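Local coordinates for protein flap endonuclease 1 (Desulfurococcus amylolyticus, PDB 3ORY) that probably cuts the single-stranded 5' flaps of branched DNA during replication and repair, as flap endonucleases do with the help of metal ions, at residues A[167-172]-A[191-196]; A[313-318]-A[339-344]; A[199-204]-A[217-222]; A[20-25]-A[230-235]; A[106-111]-A[138-143]. All coordinates share one frame; numbering follows the deposited sequence.

Contact 1 (A[167-172]-A[191-196]); sequences GEAQAA and LLFGSP
Ala169 sets its methyl on the ring of Phe193: Ala169 CB lies 3.5 Å from the ring centroid and only 9° off the ring normal, a CH-pi contact over the middle of the face. The same ring slides along the helix backbone, with Phe193 CD2 3.4 Å from Ala169 N and the carbonyl carbon of Glu168 obliquely beside it. One turn on, the methyl of Ala172 fills the angle where the second segment changes direction. Ala172 CB is 3.8 Å from Phe193 CB and 3.5 Å from Ser195 CB; with only a methyl at Ala172 the helix can come close to the turn. A water ties the backbones together, donating to Ala169 O at 2.9 Å and to Phe193 O at 2.8 Å.

What positions the ring is the end of its own helix. A Schellman motif with Gly194 at the C-prime position (phi 93°) closes it, through bonds from Gly194 N to Leu191 O and from Ser195 N to Ser190 O. Phe193, with CG opposite its carbonyl carbon (chi1 -74°), swings over Ala169 and also stacks with Phe297. Glu168 sends its carboxylate elsewhere: OE2 is bonded to Ser185 OG and lies near Asp41, Asp187 and a bound phosphate, consistent with the acidic metal-binding centre of flap endonucleases. The contact thus packs the start of helix 167-176 against the turn between helix 189-192 and strand 197-200, while Ser195 OG bonds to Lys197 O and to Ser183 OG of the neighbouring strand 182-184.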
# COMPACT_ATOMS: atom_id res chain seq x y z
N GLY A 167 7.08 -7.66 -3.23
CA GLY A 167 6.14 -7.93 -2.15
C GLY A 167 4.74 -8.14 -2.69
O GLY A 167 4.03 -9.07 -2.27
N GLU A 168 4.34 -7.30 -3.65
CA GLU A 168 3.00 -7.39 -4.26
C GLU A 168 2.78 -8.70 -5.01
O GLU A 168 1.67 -9.23 -5.01
CB GLU A 168 2.76 -6.20 -5.20
CG GLU A 168 2.79 -4.82 -4.51
CD GLU A 168 1.50 -4.50 -3.71
OE1 GLU A 168 0.54 -5.29 -3.74
OE2 GLU A 168 1.48 -3.44 -3.04
N ALA A 169 3.84 -9.20 -5.65
CA ALA A 169 3.80 -10.50 -6.36
C ALA A 169 3.63 -11.68 -5.41
O ALA A 169 2.87 -12.61 -5.68
CB ALA A 169 5.09 -10.69 -7.19
N GLN A 170 4.40 -11.66 -4.31
CA GLN A 170 4.28 -12.69 -3.28
C GLN A 170 2.91 -12.66 -2.62
O GLN A 170 2.33 -13.71 -2.34
CB GLN A 170 5.38 -12.55 -2.22
CG GLN A 170 5.39 -13.68 -1.17
CD GLN A 170 5.71 -15.04 -1.76
OE1 GLN A 170 6.52 -15.15 -2.68
NE2 GLN A 170 5.08 -16.09 -1.23
N ALA A 171 2.39 -11.45 -2.36
CA ALA A 171 1.02 -11.30 -1.83
C ALA A 171 0.01 -11.98 -2.76
O ALA A 171 -0.79 -12.80 -2.30
CB ALA A 171 0.66 -9.81 -1.64
N ALA A 172 0.07 -11.66 -4.06
CA ALA A 172 -0.79 -12.29 -5.06
C ALA A 172 -0.68 -13.81 -5.05
O ALA A 172 -1.69 -14.51 -5.14
CB ALA A 172 -0.48 -11.75 -6.47
N LEU A 191 -2.93 -7.35 -8.41
CA LEU A 191 -3.84 -7.80 -9.47
C LEU A 191 -3.07 -8.12 -10.75
O LEU A 191 -3.34 -9.14 -11.39
CB LEU A 191 -4.92 -6.76 -9.76
CG LEU A 191 -5.91 -6.52 -8.61
CD1 LEU A 191 -6.82 -5.33 -8.91
CD2 LEU A 191 -6.75 -7.78 -8.34
N LEU A 192 -2.12 -7.26 -11.10
CA LEU A 192 -1.28 -7.48 -12.28
C LEU A 192 -0.48 -8.77 -12.13
O LEU A 192 -0.28 -9.49 -13.11
CB LEU A 192 -0.34 -6.29 -12.52
CG LEU A 192 -0.76 -5.03 -13.28
CD1 LEU A 192 -2.16 -4.58 -12.99
CD2 LEU A 192 0.21 -3.91 -12.91
N PHE A 193 -0.07 -9.07 -10.90
CA PHE A 193 0.64 -10.31 -10.55
C PHE A 193 -0.30 -11.49 -10.30
O PHE A 193 0.13 -12.57 -9.84
CB PHE A 193 1.51 -10.09 -9.31
CG PHE A 193 2.75 -9.28 -9.56
CD1 PHE A 193 3.70 -9.69 -10.52
CD2 PHE A 193 3.01 -8.13 -8.81
CE1 PHE A 193 4.88 -8.94 -10.71
CE2 PHE A 193 4.18 -7.39 -9.00
CZ PHE A 193 5.11 -7.79 -9.95
N GLY A 194 -1.59 -11.30 -10.61
CA GLY A 194 -2.53 -12.40 -10.63
C GLY A 194 -3.32 -12.67 -9.37
O GLY A 194 -3.95 -13.73 -9.25
N SER A 195 -3.32 -11.74 -8.41
CA SER A 195 -4.08 -11.94 -7.18
C SER A 195 -5.57 -12.01 -7.51
O SER A 195 -6.08 -11.11 -8.14
CB SER A 195 -3.86 -10.82 -6.18
OG SER A 195 -4.67 -11.02 -5.03
N PRO A 196 -6.27 -13.08 -7.08
CA PRO A 196 -7.71 -13.20 -7.34
C PRO A 196 -8.51 -12.07 -6.70
O PRO A 196 -9.55 -11.67 -7.23
CB PRO A 196 -8.07 -14.54 -6.68
CG PRO A 196 -6.81 -15.32 -6.73
CD PRO A 196 -5.71 -14.32 -6.52
O HOH W 1 2.15 -13.68 -8.25

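Contact 2 (A[313-318]-A[339-344]); sequences PDPDAV and RYVKAF
Pro313 and Val341 mark the closest backbone approach, 6.7 Å from CA to CA, where the residue just ahead of one helix's cap meets the C-terminal half of helix 330-347. Asp314 is the N-cap of helix 315-325: Asp314 OD1 accepts from Ala317 N at 3.3 Å, met from well above the carboxylate plane, and a backbone bond from Val318 N to Asp314 O completes the first turn.

The pyrrolidine ring of Pro313 does most of the touching. Pro313 CD stands over the face of Phe344, 3.6 Å from the ring centroid and 11° off the normal, a CH-pi contact, while Pro313 CG meets Tyr340 CE2 at 3.5 Å. Tyr340 and Phe344 are one turn apart, and this is helix-to-loop packing in which a proline ring wedges between two aromatics of helix 330-347, near the C-terminal end of the chain. Both aromatics have CG anti to the backbone N (chi1 173° in Tyr340), which brings the rings out on the proline's side. Between them in sequence, Val341 offers CG1 to Pro313 CB at 4.2 Å and to Pro315 CG at 4.1 Å. Tyr340 reaches past the proline, and its OH bonds to Met156 O at the end of helix 143-156.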
# COMPACT_ATOMS: atom_id res chain seq x y z
N PRO A 313 1.21 -12.46 21.59
CA PRO A 313 1.88 -11.16 21.69
C PRO A 313 2.82 -11.09 22.90
O PRO A 313 2.57 -11.73 23.93
CB PRO A 313 0.72 -10.18 21.84
CG PRO A 313 -0.44 -10.88 21.18
CD PRO A 313 -0.25 -12.33 21.49
N ASP A 314 3.90 -10.32 22.75
CA ASP A 314 4.87 -10.10 23.81
C ASP A 314 4.79 -8.61 24.22
O ASP A 314 5.46 -7.77 23.64
CB ASP A 314 6.28 -10.49 23.31
CG ASP A 314 7.37 -10.33 24.38
OD1 ASP A 314 7.15 -9.70 25.43
OD2 ASP A 314 8.48 -10.83 24.13
N PRO A 315 3.92 -8.29 25.21
CA PRO A 315 3.67 -6.89 25.57
C PRO A 315 4.93 -6.12 25.96
O PRO A 315 5.11 -4.98 25.53
CB PRO A 315 2.69 -6.99 26.75
CG PRO A 315 1.96 -8.28 26.49
CD PRO A 315 3.02 -9.21 25.94
N ASP A 316 5.80 -6.73 26.75
CA ASP A 316 7.00 -6.01 27.16
C ASP A 316 7.90 -5.66 25.97
O ASP A 316 8.44 -4.55 25.92
CB ASP A 316 7.79 -6.77 28.22
CG ASP A 316 8.81 -5.88 28.90
OD1 ASP A 316 8.40 -5.07 29.75
OD2 ASP A 316 10.00 -5.97 28.58
N ALA A 317 8.02 -6.58 25.02
CA ALA A 317 8.83 -6.35 23.82
C ALA A 317 8.24 -5.21 23.00
O ALA A 317 8.97 -4.36 22.50
CB ALA A 317 8.96 -7.61 22.98
N VAL A 318 6.91 -5.16 22.90
CA VAL A 318 6.24 -4.04 22.24
C VAL A 318 6.55 -2.73 22.98
O VAL A 318 6.91 -1.73 22.35
CB VAL A 318 4.71 -4.22 22.11
CG1 VAL A 318 4.07 -2.97 21.50
CG2 VAL A 318 4.37 -5.45 21.26
N ARG A 339 -6.17 -4.05 25.35
CA ARG A 339 -7.23 -4.38 24.39
C ARG A 339 -6.76 -5.37 23.34
O ARG A 339 -7.49 -6.31 23.00
CB ARG A 339 -7.78 -3.11 23.74
CG ARG A 339 -8.76 -2.35 24.61
CD ARG A 339 -8.75 -0.86 24.31
NE ARG A 339 -9.39 -0.10 25.39
CZ ARG A 339 -9.35 1.22 25.50
NH1 ARG A 339 -9.96 1.82 26.52
NH2 ARG A 339 -8.71 1.96 24.60
N TYR A 340 -5.54 -5.19 22.85
CA TYR A 340 -5.01 -6.04 21.79
C TYR A 340 -4.87 -7.49 22.22
O TYR A 340 -5.26 -8.39 21.47
CB TYR A 340 -3.68 -5.50 21.25
CG TYR A 340 -2.98 -6.42 20.27
CD1 TYR A 340 -3.58 -6.78 19.05
CD2 TYR A 340 -1.71 -6.92 20.55
CE1 TYR A 340 -2.92 -7.63 18.14
CE2 TYR A 340 -1.04 -7.76 19.64
CZ TYR A 340 -1.66 -8.11 18.44
OH TYR A 340 -0.99 -8.94 17.57
N VAL A 341 -4.32 -7.73 23.41
CA VAL A 341 -4.14 -9.12 23.87
C VAL A 341 -5.48 -9.85 24.04
O VAL A 341 -5.59 -11.03 23.70
CB VAL A 341 -3.24 -9.25 25.15
CG1 VAL A 341 -1.82 -8.75 24.86
CG2 VAL A 341 -3.84 -8.53 26.36
N LYS A 342 -6.49 -9.14 24.52
CA LYS A 342 -7.83 -9.72 24.64
C LYS A 342 -8.41 -10.08 23.28
O LYS A 342 -8.87 -11.20 23.07
CB LYS A 342 -8.77 -8.78 25.42
CG LYS A 342 -8.39 -8.56 26.90
CD LYS A 342 -8.67 -9.79 27.80
CE LYS A 342 -7.47 -10.76 27.88
NZ LYS A 342 -6.25 -10.15 28.50
N ALA A 343 -8.35 -9.13 22.35
CA ALA A 343 -8.87 -9.36 21.00
C ALA A 343 -8.09 -10.46 20.28
O ALA A 343 -8.68 -11.24 19.53
CB ALA A 343 -8.88 -8.06 20.20
N PHE A 344 -6.78 -10.54 20.52
CA PHE A 344 -5.94 -11.59 19.93
C PHE A 344 -6.39 -12.98 20.38
O PHE A 344 -6.54 -13.88 19.57
CB PHE A 344 -4.46 -11.37 20.31
CG PHE A 344 -3.50 -12.24 19.54
CD1 PHE A 344 -2.81 -11.73 18.45
CD2 PHE A 344 -3.28 -13.57 19.91
CE1 PHE A 344 -1.91 -12.53 17.73
CE2 PHE A 344 -2.39 -14.37 19.20
CZ PHE A 344 -1.71 -13.85 18.10

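Contact 3 (A[199-204]-A[217-222]); sequences VRNLTI and VEVKPE
Arg200 and Glu222 sit opposite each other on neighbouring antiparallel strands, and their side chains run alongside, pointing the same way. From its base outward, Arg200 stays close to its partner: Arg200 CB rests 3.7 Å from Glu222 CG, and Arg200 CD comes within 3.4 Å of Glu222 OE2. The chain then bends at chi3 (74°), which turns the guanidinium so that its edge meets the glutamate carboxylate. NE goes to another partner, Gln186 O, while Arg200 NH1 closes a salt bridge to Glu222 OE2 at 2.8 Å with an N-H...O angle of 154°. The oxygen lies near the guanidinium plane, at its edge, but is itself approached from above the carboxylate plane, the guanidinium and carboxylate planes being 51° apart. A bond to Gln186 on one nitrogen and to Glu222 on another should hold the guanidinium against rotation.

Beneath this bridge the backbones form a hydrogen-bonded pair, Arg200 N to Glu222 O at 2.8 Å and Glu222 N to Arg200 O at 3.0 Å. CA-H...O contacts reinforce both carbonyls, one from Val199 CA to Glu222 O and one from Pro221 CA to Arg200 O. Beyond the pair the first strand turns off at Asn201, whose phi is positive, and apolar packing takes over: Val219 CG1 lies 3.9 Å from Asn201 CB and 4.1 Å from Ile204 CD1. The arrangement is that of an antiparallel pair with a cross-strand salt bridge, joining strand 197-200, which runs parallel to strand 182-184 in the mixed central sheet, to the long, broken strand 216-225.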
# COMPACT_ATOMS: atom_id res chain seq x y z
N VAL A 199 -7.98 -6.13 -1.62
CA VAL A 199 -8.71 -5.20 -0.76
C VAL A 199 -7.92 -3.89 -0.66
O VAL A 199 -6.73 -3.90 -0.34
CB VAL A 199 -9.00 -5.80 0.65
CG1 VAL A 199 -9.55 -4.73 1.60
CG2 VAL A 199 -9.97 -6.99 0.54
N ARG A 200 -8.59 -2.78 -0.96
CA ARG A 200 -7.98 -1.46 -0.83
C ARG A 200 -8.52 -0.73 0.39
O ARG A 200 -9.62 -1.04 0.87
CB ARG A 200 -8.20 -0.62 -2.08
CG ARG A 200 -7.53 -1.18 -3.33
CD ARG A 200 -7.77 -0.26 -4.52
NE ARG A 200 -6.95 0.95 -4.44
CZ ARG A 200 -7.40 2.18 -4.17
NH1 ARG A 200 -8.69 2.40 -3.96
NH2 ARG A 200 -6.54 3.19 -4.13
N ASN A 201 -7.74 0.25 0.87
CA ASN A 201 -8.11 1.16 1.98
C ASN A 201 -8.02 0.56 3.38
O ASN A 201 -8.33 1.23 4.37
CB ASN A 201 -9.50 1.80 1.77
CG ASN A 201 -9.61 2.55 0.45
OD1 ASN A 201 -10.70 2.64 -0.13
ND2 ASN A 201 -8.52 3.11 -0.01
N LEU A 202 -7.58 -0.69 3.48
CA LEU A 202 -7.50 -1.37 4.77
C LEU A 202 -6.55 -0.67 5.74
O LEU A 202 -6.78 -0.68 6.95
CB LEU A 202 -7.11 -2.83 4.59
CG LEU A 202 -7.42 -3.79 5.73
CD1 LEU A 202 -8.89 -4.21 5.76
CD2 LEU A 202 -6.51 -5.01 5.63
N THR A 203 -5.51 -0.03 5.22
CA THR A 203 -4.53 0.64 6.09
C THR A 203 -4.93 2.07 6.43
O THR A 203 -4.29 2.70 7.27
CB THR A 203 -3.12 0.64 5.46
OG1 THR A 203 -3.18 1.29 4.19
CG2 THR A 203 -2.61 -0.79 5.29
N ILE A 204 -5.99 2.58 5.79
CA ILE A 204 -6.38 3.98 5.94
C ILE A 204 -7.87 4.21 6.18
O ILE A 204 -8.32 5.36 6.14
CB ILE A 204 -5.93 4.85 4.72
CG1 ILE A 204 -6.56 4.34 3.41
CG2 ILE A 204 -4.40 4.95 4.65
CD1 ILE A 204 -6.54 5.36 2.25
N VAL A 217 -14.75 13.02 6.02
CA VAL A 217 -14.64 12.15 4.84
C VAL A 217 -14.55 10.69 5.27
O VAL A 217 -13.72 10.33 6.11
CB VAL A 217 -13.44 12.51 3.89
CG1 VAL A 217 -13.95 13.06 2.57
CG2 VAL A 217 -12.45 13.46 4.54
N GLU A 218 -15.44 9.87 4.71
CA GLU A 218 -15.52 8.46 5.03
C GLU A 218 -14.75 7.65 4.00
O GLU A 218 -15.13 7.60 2.83
CB GLU A 218 -16.99 8.01 5.09
CG GLU A 218 -17.23 6.53 5.46
CD GLU A 218 -17.04 6.22 6.95
OE1 GLU A 218 -17.30 7.11 7.80
OE2 GLU A 218 -16.63 5.08 7.28
N VAL A 219 -13.65 7.04 4.43
CA VAL A 219 -12.91 6.10 3.59
C VAL A 219 -13.26 4.68 4.04
O VAL A 219 -13.05 4.33 5.21
CB VAL A 219 -11.37 6.31 3.68
CG1 VAL A 219 -10.65 5.37 2.70
CG2 VAL A 219 -11.00 7.75 3.38
N LYS A 220 -13.79 3.89 3.12
CA LYS A 220 -14.19 2.51 3.39
C LYS A 220 -13.33 1.51 2.62
O LYS A 220 -12.89 1.80 1.51
CB LYS A 220 -15.67 2.30 3.03
CG LYS A 220 -16.65 3.06 3.92
CD LYS A 220 -18.07 2.93 3.40
CE LYS A 220 -19.07 3.69 4.26
NZ LYS A 220 -20.38 3.81 3.57
N PRO A 221 -13.10 0.32 3.19
CA PRO A 221 -12.36 -0.68 2.42
C PRO A 221 -13.18 -1.14 1.22
O PRO A 221 -14.41 -1.05 1.25
CB PRO A 221 -12.18 -1.84 3.41
CG PRO A 221 -12.49 -1.27 4.76
CD PRO A 221 -13.49 -0.19 4.52
N GLU A 222 -12.50 -1.59 0.17
CA GLU A 222 -13.16 -2.08 -1.03
C GLU A 222 -12.50 -3.34 -1.57
O GLU A 222 -11.26 -3.47 -1.54
CB GLU A 222 -13.23 -0.99 -2.11
CG GLU A 222 -11.88 -0.55 -2.67
CD GLU A 222 -11.97 0.61 -3.66
OE1 GLU A 222 -13.03 1.27 -3.72
OE2 GLU A 222 -10.99 0.85 -4.38

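Contact 4 (A[20-25]-A[230-235]); sequences PGEAKT and LVQLGI
The amide of Gln232 and the carboxylate of Glu22 meet at an offset, their planes 35° apart although the two side chains cross at about a right angle. Of the amide, only the oxygen lies over the carboxylate, with Gln232 OE1 3.4 Å from Glu22 CD. Over the amide carbon, in turn, lies the aliphatic base of the glutamate, Glu22 CB being 3.6 Å from Gln232 CD. The bend of the glutamine at chi2 (-55°) folds its end back across Glu22.

Away from these polar ends the contact is apolar. Pro20 CG touches Gln232 CB at 3.8 Å and Leu233 CD2 at 3.9 Å, so the proline ring sits against the last turn of helix 226-233. Each side is shaped by a compact turn: the 3-10 segment 21-23, with Ala23 N bonded to Pro20 O, leads into strand 24-26, and a Schellman motif at Gly234 ends the helix. Farther in, Pro20 and Ala23 also pack on Leu229, and Leu233 packs on Leu265, so helix 226-233 lies between this N-terminal turn and helix 261-271.

Glu22 OE2 and Gln232 OE1 are 3.5 Å apart; as modelled both are acceptors, and they are not hydrogen-bonded to each other. With Glu22 and Gln232 both exposed, water probably screens the pair; the attraction here is chiefly van der Waals and hydrophobic, resting on Pro20, Leu233 and the aliphatic part of Gln232.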
# COMPACT_ATOMS: atom_id res chain seq x y z
N PRO A 20 -14.25 -0.18 -13.05
CA PRO A 20 -15.70 0.02 -13.15
C PRO A 20 -16.41 -0.37 -11.85
O PRO A 20 -15.91 -1.20 -11.08
CB PRO A 20 -16.13 -0.89 -14.30
CG PRO A 20 -14.98 -1.81 -14.59
CD PRO A 20 -13.80 -1.42 -13.73
N GLY A 21 -17.58 0.25 -11.62
CA GLY A 21 -18.41 0.00 -10.45
C GLY A 21 -18.72 -1.46 -10.19
O GLY A 21 -18.71 -1.91 -9.04
N GLU A 22 -19.00 -2.20 -11.26
CA GLU A 22 -19.35 -3.62 -11.15
C GLU A 22 -18.20 -4.50 -10.64
O GLU A 22 -18.43 -5.63 -10.21
CB GLU A 22 -19.86 -4.17 -12.48
CG GLU A 22 -21.09 -3.48 -13.05
CD GLU A 22 -20.75 -2.40 -14.08
OE1 GLU A 22 -19.77 -1.64 -13.88
OE2 GLU A 22 -21.50 -2.31 -15.08
N ALA A 23 -16.98 -3.97 -10.70
CA ALA A 23 -15.78 -4.73 -10.33
C ALA A 23 -15.33 -4.53 -8.88
O ALA A 23 -14.50 -5.28 -8.36
CB ALA A 23 -14.64 -4.41 -11.30
N LYS A 24 -15.88 -3.50 -8.22
CA LYS A 24 -15.55 -3.23 -6.83
C LYS A 24 -16.76 -3.37 -5.91
O LYS A 24 -17.88 -3.04 -6.29
CB LYS A 24 -14.89 -1.85 -6.66
CG LYS A 24 -15.65 -0.70 -7.28
CD LYS A 24 -14.77 0.55 -7.38
CE LYS A 24 -15.41 1.55 -8.34
NZ LYS A 24 -14.61 2.79 -8.46
N THR A 25 -16.52 -3.90 -4.72
CA THR A 25 -17.56 -4.02 -3.70
C THR A 25 -17.12 -3.21 -2.49
O THR A 25 -16.06 -3.48 -1.92
CB THR A 25 -17.78 -5.48 -3.28
OG1 THR A 25 -18.12 -6.25 -4.43
CG2 THR A 25 -18.89 -5.60 -2.26
N LEU A 230 -11.47 -8.04 -15.16
CA LEU A 230 -11.05 -8.29 -16.54
C LEU A 230 -12.26 -8.39 -17.48
O LEU A 230 -12.25 -7.82 -18.57
CB LEU A 230 -10.18 -9.55 -16.61
CG LEU A 230 -8.84 -9.53 -15.87
CD1 LEU A 230 -8.16 -10.91 -15.95
CD2 LEU A 230 -7.89 -8.44 -16.39
N VAL A 231 -13.30 -9.11 -17.04
CA VAL A 231 -14.54 -9.27 -17.81
C VAL A 231 -15.23 -7.91 -18.02
O VAL A 231 -15.56 -7.56 -19.16
CB VAL A 231 -15.54 -10.26 -17.15
CG1 VAL A 231 -16.88 -10.27 -17.89
CG2 VAL A 231 -14.96 -11.69 -17.10
N GLN A 232 -15.43 -7.16 -16.94
CA GLN A 232 -16.11 -5.85 -17.01
C GLN A 232 -15.37 -4.88 -17.92
O GLN A 232 -15.98 -4.14 -18.69
CB GLN A 232 -16.28 -5.22 -15.62
CG GLN A 232 -17.39 -5.83 -14.78
CD GLN A 232 -18.73 -5.82 -15.49
OE1 GLN A 232 -19.19 -4.78 -15.98
NE2 GLN A 232 -19.36 -6.99 -15.57
N LEU A 233 -14.04 -4.89 -17.83
CA LEU A 233 -13.22 -4.04 -18.70
C LEU A 233 -13.11 -4.57 -20.12
O LEU A 233 -12.71 -3.85 -21.03
CB LEU A 233 -11.83 -3.83 -18.10
CG LEU A 233 -11.68 -2.84 -16.94
CD1 LEU A 233 -10.23 -2.73 -16.50
CD2 LEU A 233 -12.21 -1.47 -17.31
N GLY A 234 -13.48 -5.84 -20.31
CA GLY A 234 -13.38 -6.49 -21.62
C GLY A 234 -11.94 -6.70 -22.08
O GLY A 234 -11.64 -6.56 -23.27
N ILE A 235 -11.05 -6.99 -21.13
CA ILE A 235 -9.62 -7.16 -21.41
C ILE A 235 -9.08 -8.48 -20.83
O ILE A 235 -9.67 -9.06 -19.93
CB ILE A 235 -8.76 -5.98 -20.86
CG1 ILE A 235 -8.87 -5.86 -19.34
CG2 ILE A 235 -9.14 -4.65 -21.53
CD1 ILE A 235 -7.92 -4.84 -18.72

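Contact 5 (A[106-111]-A[138-143]); sequences ERRKAV and SAKLTE
Arg108 and Lys140 make the close-packed part of this contact. The lysine's aliphatic chain crosses one face of the guanidinium at about a right angle, with Lys140 CG 3.4 Å from Arg108 CZ and Lys140 CE 3.4 Å from Arg108 NH1. At the edge, the arginine grips a single acceptor side-on: Arg108 NE and NH2 each donate to Ser138 O at 3.2 Å. NH2 arrives nearly along the C=O axis, whereas NE comes from above the carbonyl plane, and neither bond is very straight (144° at NE). An extended chain, with CG anti to the backbone N (chi1 -175°), carries the arginine from its helix to the loop.

The remainder is looser. Val111 CG1 reaches Ser138 OG at 3.6 Å, and Lys140, an exposed residue, ends with NZ 4.5 Å from Arg108 NH2, a like-charged pair whose repulsion solvent probably tempers.

The loop continues inward, where Leu141 packs on helix 42-52, and ends at Thr142, whose OG1 caps helix 143-156. Arg108 therefore fastens the N-terminal half of long helix 102-125 to the loop that follows helix 128-134, at the base of what probably corresponds to the helical arch of flap endonucleases.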
# COMPACT_ATOMS: atom_id res chain seq x y z
N GLU A 106 10.44 6.67 -7.91
CA GLU A 106 9.91 7.54 -8.95
C GLU A 106 8.57 8.17 -8.53
O GLU A 106 8.31 9.35 -8.81
CB GLU A 106 9.76 6.77 -10.27
CG GLU A 106 9.25 7.63 -11.45
CD GLU A 106 7.74 7.76 -11.50
OE1 GLU A 106 7.04 6.98 -10.82
OE2 GLU A 106 7.23 8.63 -12.24
N ARG A 107 7.72 7.37 -7.88
CA ARG A 107 6.43 7.85 -7.38
C ARG A 107 6.64 8.94 -6.33
O ARG A 107 6.02 10.00 -6.41
CB ARG A 107 5.57 6.72 -6.79
CG ARG A 107 5.03 5.73 -7.82
CD ARG A 107 4.84 6.42 -9.15
NE ARG A 107 3.56 7.08 -9.26
CZ ARG A 107 3.22 7.91 -10.24
NH1 ARG A 107 4.08 8.24 -11.20
NH2 ARG A 107 2.00 8.43 -10.23
N ARG A 108 7.52 8.68 -5.37
CA ARG A 108 7.85 9.69 -4.35
C ARG A 108 8.33 11.01 -4.97
O ARG A 108 7.84 12.09 -4.62
CB ARG A 108 8.88 9.14 -3.36
CG ARG A 108 9.17 10.09 -2.23
CD ARG A 108 10.26 9.60 -1.29
NE ARG A 108 10.71 10.71 -0.45
CZ ARG A 108 11.66 11.58 -0.78
NH1 ARG A 108 12.31 11.47 -1.95
NH2 ARG A 108 11.99 12.56 0.06
N LYS A 109 9.28 10.92 -5.90
CA LYS A 109 9.79 12.10 -6.60
C LYS A 109 8.66 12.88 -7.31
O LYS A 109 8.60 14.10 -7.20
CB LYS A 109 10.91 11.72 -7.57
CG LYS A 109 11.51 12.90 -8.37
CD LYS A 109 13.04 12.92 -8.29
CE LYS A 109 13.67 13.95 -9.25
NZ LYS A 109 13.74 13.42 -10.65
N ALA A 110 7.77 12.16 -7.99
CA ALA A 110 6.63 12.81 -8.68
C ALA A 110 5.68 13.53 -7.73
O ALA A 110 5.25 14.65 -8.01
CB ALA A 110 5.86 11.80 -9.54
N VAL A 111 5.35 12.89 -6.60
CA VAL A 111 4.50 13.51 -5.58
C VAL A 111 5.13 14.80 -5.04
O VAL A 111 4.46 15.84 -4.97
CB VAL A 111 4.16 12.51 -4.43
CG1 VAL A 111 3.75 13.23 -3.15
CG2 VAL A 111 3.05 11.56 -4.86
N SER A 138 7.17 14.36 2.08
CA SER A 138 7.07 12.93 1.78
C SER A 138 8.27 12.24 2.40
O SER A 138 9.41 12.41 1.95
CB SER A 138 7.06 12.70 0.27
OG SER A 138 6.05 13.47 -0.36
N ALA A 139 8.02 11.47 3.45
CA ALA A 139 9.09 10.77 4.15
C ALA A 139 9.63 9.60 3.32
O ALA A 139 8.87 8.93 2.60
CB ALA A 139 8.60 10.28 5.51
N LYS A 140 10.94 9.38 3.39
CA LYS A 140 11.56 8.22 2.75
C LYS A 140 11.43 6.99 3.64
O LYS A 140 11.69 7.05 4.84
CB LYS A 140 13.03 8.49 2.45
CG LYS A 140 13.29 9.49 1.34
CD LYS A 140 14.76 9.94 1.26
CE LYS A 140 14.97 10.98 0.14
NZ LYS A 140 16.34 11.57 0.13
N LEU A 141 11.04 5.86 3.06
CA LEU A 141 11.10 4.58 3.77
C LEU A 141 12.51 4.01 3.63
O LEU A 141 12.98 3.81 2.52
CB LEU A 141 10.07 3.58 3.21
CG LEU A 141 10.02 2.20 3.88
CD1 LEU A 141 9.61 2.34 5.36
CD2 LEU A 141 9.07 1.28 3.12
N THR A 142 13.16 3.76 4.76
CA THR A 142 14.52 3.21 4.75
C THR A 142 14.54 1.75 5.22
O THR A 142 13.58 1.28 5.83
CB THR A 142 15.47 3.98 5.67
OG1 THR A 142 15.16 3.64 7.03
CG2 THR A 142 15.35 5.51 5.46
N GLU A 143 15.63 1.07 4.92
CA GLU A 143 15.83 -0.31 5.37
C GLU A 143 15.76 -0.45 6.91
O GLU A 143 15.18 -1.41 7.41
CB GLU A 143 17.15 -0.85 4.79
CG GLU A 143 17.54 -2.29 5.21
CD GLU A 143 16.48 -3.35 4.88
OE1 GLU A 143 15.62 -3.14 3.99
OE2 GLU A 143 16.52 -4.40 5.56

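How the contacts relate
From the N terminus, contact 4 opens first, at 20-25, and closes only at 230-235, a loop that brings the N-terminal strand 24-26 to the helix following strand 216-225. Nested inside it, in series, are contact 5, closing the excursion through helices 102-125 and 128-134; contact 1, closing 167-172 on 191-196; and contact 3, closing the strand excursion that includes 206-209. Contacts 1 and 3 adjoin in sequence through strand 197-200, and contacts 3 and 4 touch where Glu222 packs on Lys24 and Thr25. Contact 2 follows separately, closing the loop from 313-318 to 339-344 and setting the start of helix 315-325 against helix 330-347. None of the loops cross.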